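Local structure of putative branched-chain amino acid ABC transporter, periplasmic branched-chain amino acid-binding protein (Pseudomonas protegens Pf-5, 4RU0) at residues V153-Y158 with G395-Q400; K182-Y187 with E210-P215. The protein probably binds branched-chain amino acids or related small solutes in the periplasm and hands them to an ABC transporter. All blocks are in the same frame, centred on the assembly; numbering follows the deposited sequence.

Overall arrangement
Both contacts reach the same mixed beta-sheet of one lobe of a two-lobed periplasmic binding protein fold; contact 1 lies where the chain passes into that lobe. Contact 2 pairs strands 182-188 and 210-216 at one end of the sheet, where 210-216 is the outermost strand. Contact 1 brings strand 396-402, the second strand from the other end, against the turn that leads into helix 157-172. Their centres are 19 Å apart and their nearest atoms about 10 Å, so they do not touch. Helix 157-172 is followed directly by strand 182-188, and contact 2 is nested in the loop that contact 1 closes. Contact 1 thus joins segments 237 residues apart, contact 2 strands only 23 apart.

Contact 1 of 2, residues V153-Y158 with G395-Q400; sequences VMLTFY and GAARVQ
Leu155 lays its isobutyl group against the backbone of Gly395 and Ala396, in two segments that probably belong to neighbouring interlobe connections of the bilobal periplasmic binding protein fold. The side chain swings over the incoming strand because CG stands opposite the backbone N (chi1 -165°): CD1 rests on the Gly395 main chain, 3.6 Å from Gly395 C, and lies 3.9 Å from Ala396 O, while the second branch, CD2, meets Ala397 CB at 4.2 Å. A branched apolar residue suits this place because its two methyls touch successive residues of the strand. Small residues line the other side. Gly395 adopts a positive phi (83°), which glycine tolerates best, and Ala396 turns its methyl away, onto Trp413 of the neighbouring strand 407-415. The side chain of selenomethionine Met154 packs on Val332 and Val336 of helix 325-348, an apolar setting that fits its long, flexible chain, but its carbonyl stays in the contact. Thr156, at the N-cap of helix 157-172, has its backbone N bonded to Glu392, and one helix residue, Phe157, meets the pocket residue Tyr192 edge-to-face. Between the segments Gly395 N donates to Met154 O almost straight (171°), although the modelled 2.5 Å is unusually short and its exact value doubtful.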
ATOM      1  N   VAL A 153       6.811   1.457   1.943  1.00 26.38           N
ATOM      2  CA  VAL A 153       6.251   2.490   2.796  1.00 29.35           C
ATOM      3  C   VAL A 153       4.841   2.288   3.333  1.00 38.38           C
ATOM      4  O   VAL A 153       3.959   1.801   2.648  1.00 35.79           O
ATOM      5  CB  VAL A 153       6.325   3.875   2.138  1.00 28.70           C
ATOM      6  CG1 VAL A 153       6.348   4.944   3.205  1.00 30.88           C
ATOM      7  CG2 VAL A 153       7.570   3.996   1.301  1.00 37.52           C
HETATM    8  N   MSE A 154       4.672   2.734   4.568  1.00 35.53           N
HETATM    9  CA  MSE A 154       3.409   2.775   5.273  1.00 38.96           C
HETATM   10  C   MSE A 154       2.903   1.475   5.833  1.00 37.14           C
HETATM   11  O   MSE A 154       2.611   1.416   7.031  1.00 38.92           O
HETATM   12  CB  MSE A 154       2.375   3.342   4.326  1.00 29.40           C
HETATM   13  CG  MSE A 154       1.536   4.368   5.049  1.00 44.26           C
HETATM   14 SE   MSE A 154       0.522   5.319   3.693  1.00 77.83          SE
HETATM   15  CE  MSE A 154       1.723   6.859   3.635  1.00 58.20           C
ATOM     16  N   LEU A 155       2.727   0.462   5.009  1.00 24.24           N
ATOM     17  CA  LEU A 155       2.282  -0.803   5.524  1.00 22.52           C
ATOM     18  C   LEU A 155       2.913  -1.993   4.854  1.00 24.48           C
ATOM     19  O   LEU A 155       2.711  -2.211   3.695  1.00 29.32           O
ATOM     20  CB  LEU A 155       0.759  -0.884   5.418  1.00 30.54           C
ATOM     21  CG  LEU A 155       0.100  -1.992   6.221  1.00 24.06           C
ATOM     22  CD1 LEU A 155       0.312  -1.774   7.697  1.00 24.01           C
ATOM     23  CD2 LEU A 155      -1.364  -2.082   5.901  1.00 21.87           C
ATOM     24  N   THR A 156       3.619  -2.800   5.611  1.00 19.67           N
ATOM     25  CA  THR A 156       4.048  -4.095   5.130  1.00 18.13           C
ATOM     26  C   THR A 156       3.049  -5.154   5.547  1.00 17.21           C
ATOM     27  O   THR A 156       2.317  -4.979   6.489  1.00 24.08           O
ATOM     28  CB  THR A 156       5.423  -4.493   5.652  1.00 23.67           C
ATOM     29  OG1 THR A 156       5.371  -4.671   7.063  1.00 25.00           O
ATOM     30  CG2 THR A 156       6.441  -3.440   5.312  1.00 24.75           C
ATOM     31  N   PHE A 157       3.041  -6.260   4.835  1.00 19.66           N
ATOM     32  CA  PHE A 157       2.166  -7.374   5.176  1.00 18.07           C
ATOM     33  C   PHE A 157       2.418  -7.910   6.585  1.00 22.35           C
ATOM     34  O   PHE A 157       1.507  -8.450   7.218  1.00 16.11           O
ATOM     35  CB  PHE A 157       2.323  -8.490   4.146  1.00 14.73           C
ATOM     36  CG  PHE A 157       1.886  -8.095   2.765  1.00 15.16           C
ATOM     37  CD1 PHE A 157       0.650  -7.494   2.560  1.00 15.77           C
ATOM     38  CD2 PHE A 157       2.720  -8.299   1.672  1.00 28.68           C
ATOM     39  CE1 PHE A 157       0.244  -7.118   1.283  1.00 26.28           C
ATOM     40  CE2 PHE A 157       2.324  -7.923   0.393  1.00 24.21           C
ATOM     41  CZ  PHE A 157       1.082  -7.333   0.199  1.00 20.67           C
ATOM     42  N   TYR A 158       3.637  -7.750   7.092  1.00 17.13           N
ATOM     43  CA  TYR A 158       3.914  -8.151   8.470  1.00 25.32           C
ATOM     44  C   TYR A 158       3.130  -7.269   9.434  1.00 24.98           C
ATOM     45  O   TYR A 158       2.442  -7.770  10.321  1.00 24.96           O
ATOM     46  CB  TYR A 158       5.410  -8.083   8.788  1.00 16.97           C
ATOM     47  CG  TYR A 158       6.185  -9.310   8.366  1.00 23.41           C
ATOM     48  CD1 TYR A 158       5.767 -10.088   7.296  1.00 22.88           C
ATOM     49  CD2 TYR A 158       7.340  -9.694   9.040  1.00 29.63           C
ATOM     50  CE1 TYR A 158       6.479 -11.210   6.903  1.00 27.36           C
ATOM     51  CE2 TYR A 158       8.058 -10.816   8.656  1.00 29.53           C
ATOM     52  CZ  TYR A 158       7.620 -11.572   7.587  1.00 38.94           C
ATOM     53  OH  TYR A 158       8.320 -12.692   7.190  1.00 45.93           O
ATOM     54  N   GLY A 395       2.620   1.421   9.507  1.00 42.87           N
ATOM     55  CA  GLY A 395       2.135   0.201  10.121  1.00 42.44           C
ATOM     56  C   GLY A 395       0.712   0.246  10.655  1.00 51.45           C
ATOM     57  O   GLY A 395       0.342  -0.584  11.475  1.00 51.92           O
ATOM     58  N   ALA A 396      -0.095   1.201  10.197  1.00 38.66           N
ATOM     59  CA  ALA A 396      -1.491   1.258  10.621  1.00 37.98           C
ATOM     60  C   ALA A 396      -2.447   1.068   9.449  1.00 30.87           C
ATOM     61  O   ALA A 396      -2.060   1.211   8.291  1.00 30.56           O
ATOM     62  CB  ALA A 396      -1.782   2.570  11.327  1.00 33.75           C
ATOM     63  N   ALA A 397      -3.697   0.741   9.761  1.00 33.84           N
ATOM     64  CA  ALA A 397      -4.738   0.611   8.746  1.00 30.45           C
ATOM     65  C   ALA A 397      -6.099   0.913   9.346  1.00 31.38           C
ATOM     66  O   ALA A 397      -6.268   0.881  10.562  1.00 31.80           O
ATOM     67  CB  ALA A 397      -4.730  -0.781   8.143  1.00 28.58           C
ATOM     68  N   ARG A 398      -7.067   1.202   8.485  1.00 36.76           N
ATOM     69  CA  ARG A 398      -8.441   1.403   8.918  1.00 34.50           C
ATOM     70  C   ARG A 398      -9.328   0.301   8.363  1.00 31.44           C
ATOM     71  O   ARG A 398      -9.038  -0.269   7.312  1.00 31.84           O
ATOM     72  CB  ARG A 398      -8.956   2.773   8.473  1.00 34.84           C
ATOM     73  CG  ARG A 398      -8.231   3.942   9.112  1.00 41.92           C
ATOM     74  CD  ARG A 398      -8.717   5.269   8.556  1.00 47.71           C
ATOM     75  NE  ARG A 398     -10.116   5.530   8.877  1.00 54.93           N
ATOM     76  CZ  ARG A 398     -10.523   6.268   9.906  1.00 59.27           C
ATOM     77  NH1 ARG A 398      -9.634   6.818  10.720  1.00 69.15           N
ATOM     78  NH2 ARG A 398     -11.818   6.455  10.122  1.00 50.88           N
ATOM     79  N   VAL A 399     -10.404  -0.002   9.078  1.00 31.61           N
ATOM     80  CA  VAL A 399     -11.361  -1.001   8.625  1.00 30.68           C
ATOM     81  C   VAL A 399     -12.562  -0.314   7.986  1.00 32.12           C
ATOM     82  O   VAL A 399     -13.090   0.654   8.525  1.00 33.76           O
ATOM     83  CB  VAL A 399     -11.831  -1.893   9.784  1.00 29.94           C
ATOM     84  CG1 VAL A 399     -12.758  -2.994   9.276  1.00 29.01           C
ATOM     85  CG2 VAL A 399     -10.629  -2.478  10.520  1.00 28.92           C
ATOM     86  N   GLN A 400     -12.979  -0.801   6.825  1.00 31.73           N
ATOM     87  CA  GLN A 400     -14.179  -0.280   6.191  1.00 34.63           C
ATOM     88  C   GLN A 400     -15.111  -1.421   5.808  1.00 35.70           C
ATOM     89  O   GLN A 400     -14.656  -2.529   5.511  1.00 30.82           O
ATOM     90  CB  GLN A 400     -13.825   0.566   4.966  1.00 34.34           C
ATOM     91  CG  GLN A 400     -13.094  -0.184   3.880  1.00 33.09           C
ATOM     92  CD  GLN A 400     -12.665   0.725   2.754  1.00 41.02           C
ATOM     93  OE1 GLN A 400     -12.434   1.915   2.962  1.00 43.77           O
ATOM     94  NE2 GLN A 400     -12.558   0.171   1.550  1.00 43.07           N
TER

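Contact 2 of 2, residues K182-Y187 with E210-P215; sequences KIATLY and ENIQIP
Ala184, Leu186, Ile212 and Ile214 fill the tight face of two neighbouring parallel strands, joined through helix 197-207 in a beta-alpha-beta crossover. The Leu186 and Ile214 side chains run at a slant to each other, Leu186 CD1 touching Ile214 CG2 at 3.6 Å, and the small Ala184 leaves its CB 4.0 Å from Ile212 CB. Branched aliphatics suit this face, which helix 224-233 covers. Main-chain bonds alternate regularly, such as Thr185 N to Ile212 O at 2.7 Å. On the opposite face Thr185 and Gln213 lie side by side, with Gln213 OE1 3.3 Å from Thr185 CB. Gln213 bends at chi2 (-65°), and its NE2 donates to a lone pair of Asn211 OD1. That oxygen, Thr185 OG1 and Ile183 O share one water. Farther along, the flat Tyr187 ring offers a face to Pro215 CA, 3.8 Å from its centroid, a CH-pi contact.

The looser, solvent-side end is Lys182 with Glu210. Their long chains run alongside, yet Lys182 NZ and Glu210 OE1 stay 4.4 Å apart; a water bridges NZ to OE2, and NZ also bonds to Gln233 O. Packing and backbone bonds therefore carry the pairing, while the charges probably add only mild, water-screened attraction.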
ATOM      1  N   LYS A 182     -10.645 -18.725  17.137  1.00 25.30           N
ATOM      2  CA  LYS A 182     -10.077 -19.253  15.903  1.00 15.76           C
ATOM      3  C   LYS A 182     -10.030 -18.167  14.845  1.00 14.98           C
ATOM      4  O   LYS A 182     -11.020 -17.464  14.612  1.00 16.14           O
ATOM      5  CB  LYS A 182     -10.882 -20.445  15.381  1.00 23.09           C
ATOM      6  CG  LYS A 182     -10.821 -21.689  16.247  1.00 16.56           C
ATOM      7  CD  LYS A 182     -11.599 -22.815  15.596  1.00 28.16           C
ATOM      8  CE  LYS A 182     -11.896 -23.934  16.574  1.00 23.14           C
ATOM      9  NZ  LYS A 182     -12.738 -24.987  15.929  1.00 17.90           N
ATOM     10  N   ILE A 183      -8.874 -18.030  14.210  1.00 14.68           N
ATOM     11  CA  ILE A 183      -8.713 -17.086  13.127  1.00 14.11           C
ATOM     12  C   ILE A 183      -8.165 -17.822  11.918  1.00 14.28           C
ATOM     13  O   ILE A 183      -7.052 -18.339  11.954  1.00 13.86           O
ATOM     14  CB  ILE A 183      -7.777 -15.931  13.519  1.00 27.34           C
ATOM     15  CG1 ILE A 183      -8.345 -15.185  14.723  1.00 15.32           C
ATOM     16  CG2 ILE A 183      -7.563 -14.981  12.333  1.00 14.01           C
ATOM     17  CD1 ILE A 183      -7.471 -14.055  15.210  1.00 22.02           C
ATOM     18  N   ALA A 184      -8.959 -17.885  10.853  1.00 13.71           N
ATOM     19  CA  ALA A 184      -8.540 -18.579   9.642  1.00 13.41           C
ATOM     20  C   ALA A 184      -8.038 -17.583   8.604  1.00 13.23           C
ATOM     21  O   ALA A 184      -8.689 -16.574   8.329  1.00 20.83           O
ATOM     22  CB  ALA A 184      -9.684 -19.419   9.074  1.00 13.76           C
ATOM     23  N   THR A 185      -6.877 -17.874   8.030  1.00 13.35           N
ATOM     24  CA  THR A 185      -6.358 -17.061   6.948  1.00 13.21           C
ATOM     25  C   THR A 185      -6.497 -17.827   5.638  1.00 15.96           C
ATOM     26  O   THR A 185      -5.895 -18.894   5.452  1.00 16.06           O
ATOM     27  CB  THR A 185      -4.882 -16.655   7.182  1.00 16.37           C
ATOM     28  OG1 THR A 185      -4.790 -15.843   8.356  1.00 14.17           O
ATOM     29  CG2 THR A 185      -4.347 -15.864   5.996  1.00 13.11           C
ATOM     30  N   LEU A 186      -7.327 -17.286   4.751  1.00 14.21           N
ATOM     31  CA  LEU A 186      -7.522 -17.829   3.416  1.00 15.19           C
ATOM     32  C   LEU A 186      -6.668 -17.044   2.422  1.00 19.03           C
ATOM     33  O   LEU A 186      -6.987 -15.898   2.098  1.00 15.70           O
ATOM     34  CB  LEU A 186      -8.997 -17.759   3.024  1.00 15.98           C
ATOM     35  CG  LEU A 186      -9.384 -18.489   1.733  1.00 17.49           C
ATOM     36  CD1 LEU A 186      -9.128 -19.971   1.895  1.00 17.79           C
ATOM     37  CD2 LEU A 186     -10.838 -18.234   1.392  1.00 30.68           C
ATOM     38  N   TYR A 187      -5.575 -17.643   1.953  1.00 15.72           N
ATOM     39  CA  TYR A 187      -4.605 -16.877   1.170  1.00 15.90           C
ATOM     40  C   TYR A 187      -4.326 -17.465  -0.207  1.00 26.19           C
ATOM     41  O   TYR A 187      -4.201 -18.685  -0.375  1.00 18.02           O
ATOM     42  CB  TYR A 187      -3.280 -16.738   1.935  1.00 15.04           C
ATOM     43  CG  TYR A 187      -2.523 -18.034   2.151  1.00 15.37           C
ATOM     44  CD1 TYR A 187      -1.579 -18.474   1.225  1.00 17.28           C
ATOM     45  CD2 TYR A 187      -2.749 -18.817   3.278  1.00 15.12           C
ATOM     46  CE1 TYR A 187      -0.890 -19.659   1.413  1.00 24.34           C
ATOM     47  CE2 TYR A 187      -2.059 -20.008   3.478  1.00 25.83           C
ATOM     48  CZ  TYR A 187      -1.133 -20.422   2.541  1.00 33.02           C
ATOM     49  OH  TYR A 187      -0.441 -21.595   2.728  1.00 31.96           O
ATOM     50  N   GLU A 210      -6.176 -19.894  17.817  1.00 18.21           N
ATOM     51  CA  GLU A 210      -5.872 -20.949  16.866  1.00 17.98           C
ATOM     52  C   GLU A 210      -5.573 -20.339  15.496  1.00 16.07           C
ATOM     53  O   GLU A 210      -6.396 -19.635  14.919  1.00 15.16           O
ATOM     54  CB  GLU A 210      -7.025 -21.949  16.784  1.00 21.41           C
ATOM     55  CG  GLU A 210      -6.667 -23.240  16.078  1.00 31.28           C
ATOM     56  CD  GLU A 210      -7.788 -24.261  16.126  1.00 44.79           C
ATOM     57  OE1 GLU A 210      -8.516 -24.308  17.146  1.00 52.87           O
ATOM     58  OE2 GLU A 210      -7.939 -25.021  15.147  1.00 47.10           O
ATOM     59  N   ASN A 211      -4.378 -20.606  14.991  1.00 25.15           N
ATOM     60  CA  ASN A 211      -3.916 -20.060  13.716  1.00 15.49           C
ATOM     61  C   ASN A 211      -4.158 -21.033  12.562  1.00 16.33           C
ATOM     62  O   ASN A 211      -3.373 -21.945  12.331  1.00 15.82           O
ATOM     63  CB  ASN A 211      -2.429 -19.712  13.819  1.00 15.42           C
ATOM     64  CG  ASN A 211      -1.842 -19.224  12.510  1.00 15.80           C
ATOM     65  OD1 ASN A 211      -2.550 -18.698  11.644  1.00 18.18           O
ATOM     66  ND2 ASN A 211      -0.533 -19.388  12.363  1.00 15.58           N
ATOM     67  N   ILE A 212      -5.259 -20.840  11.847  1.00 13.82           N
ATOM     68  CA  ILE A 212      -5.622 -21.725  10.748  1.00 14.08           C
ATOM     69  C   ILE A 212      -5.190 -21.115   9.416  1.00 23.88           C
ATOM     70  O   ILE A 212      -5.632 -20.029   9.049  1.00 17.29           O
ATOM     71  CB  ILE A 212      -7.146 -22.000  10.728  1.00 37.62           C
ATOM     72  CG1 ILE A 212      -7.598 -22.610  12.058  1.00 15.62           C
ATOM     73  CG2 ILE A 212      -7.523 -22.911   9.564  1.00 15.05           C
ATOM     74  CD1 ILE A 212      -9.096 -22.798  12.160  1.00 16.27           C
ATOM     75  N   GLN A 213      -4.322 -21.820   8.698  1.00 23.40           N
ATOM     76  CA  GLN A 213      -3.786 -21.341   7.425  1.00 23.15           C
ATOM     77  C   GLN A 213      -4.305 -22.165   6.245  1.00 18.83           C
ATOM     78  O   GLN A 213      -4.036 -23.361   6.146  1.00 18.94           O
ATOM     79  CB  GLN A 213      -2.254 -21.366   7.456  1.00 14.24           C
ATOM     80  CG  GLN A 213      -1.628 -20.351   8.415  1.00 25.11           C
ATOM     81  CD  GLN A 213      -1.896 -18.906   8.007  1.00 26.53           C
ATOM     82  OE1 GLN A 213      -2.232 -18.619   6.858  1.00 19.30           O
ATOM     83  NE2 GLN A 213      -1.746 -17.989   8.955  1.00 36.92           N
ATOM     84  N   ILE A 214      -5.049 -21.526   5.350  1.00 20.41           N
ATOM     85  CA  ILE A 214      -5.696 -22.251   4.254  1.00 23.26           C
ATOM     86  C   ILE A 214      -5.333 -21.673   2.884  1.00 14.98           C
ATOM     87  O   ILE A 214      -5.788 -20.587   2.520  1.00 15.18           O
ATOM     88  CB  ILE A 214      -7.228 -22.238   4.408  1.00 27.78           C
ATOM     89  CG1 ILE A 214      -7.639 -22.786   5.780  1.00 22.41           C
ATOM     90  CG2 ILE A 214      -7.870 -23.037   3.308  1.00 19.63           C
ATOM     91  CD1 ILE A 214      -9.107 -22.560   6.111  1.00 15.31           C
ATOM     92  N   PRO A 215      -4.501 -22.396   2.122  1.00 16.22           N
ATOM     93  CA  PRO A 215      -4.062 -21.939   0.795  1.00 16.87           C
ATOM     94  C   PRO A 215      -5.128 -22.088  -0.287  1.00 24.20           C
ATOM     95  O   PRO A 215      -5.960 -22.995  -0.222  1.00 24.21           O
ATOM     96  CB  PRO A 215      -2.865 -22.843   0.491  1.00 18.38           C
ATOM     97  CG  PRO A 215      -3.120 -24.078   1.278  1.00 19.21           C
ATOM     98  CD  PRO A 215      -3.813 -23.630   2.541  1.00 17.53           C
TER
HETATM   99  O   HOH W   1     -10.520 -26.121  14.468  1.00 31.87           O
HETATM  100  O   HOH W   2      -4.944 -17.134  10.741  1.00 30.54           O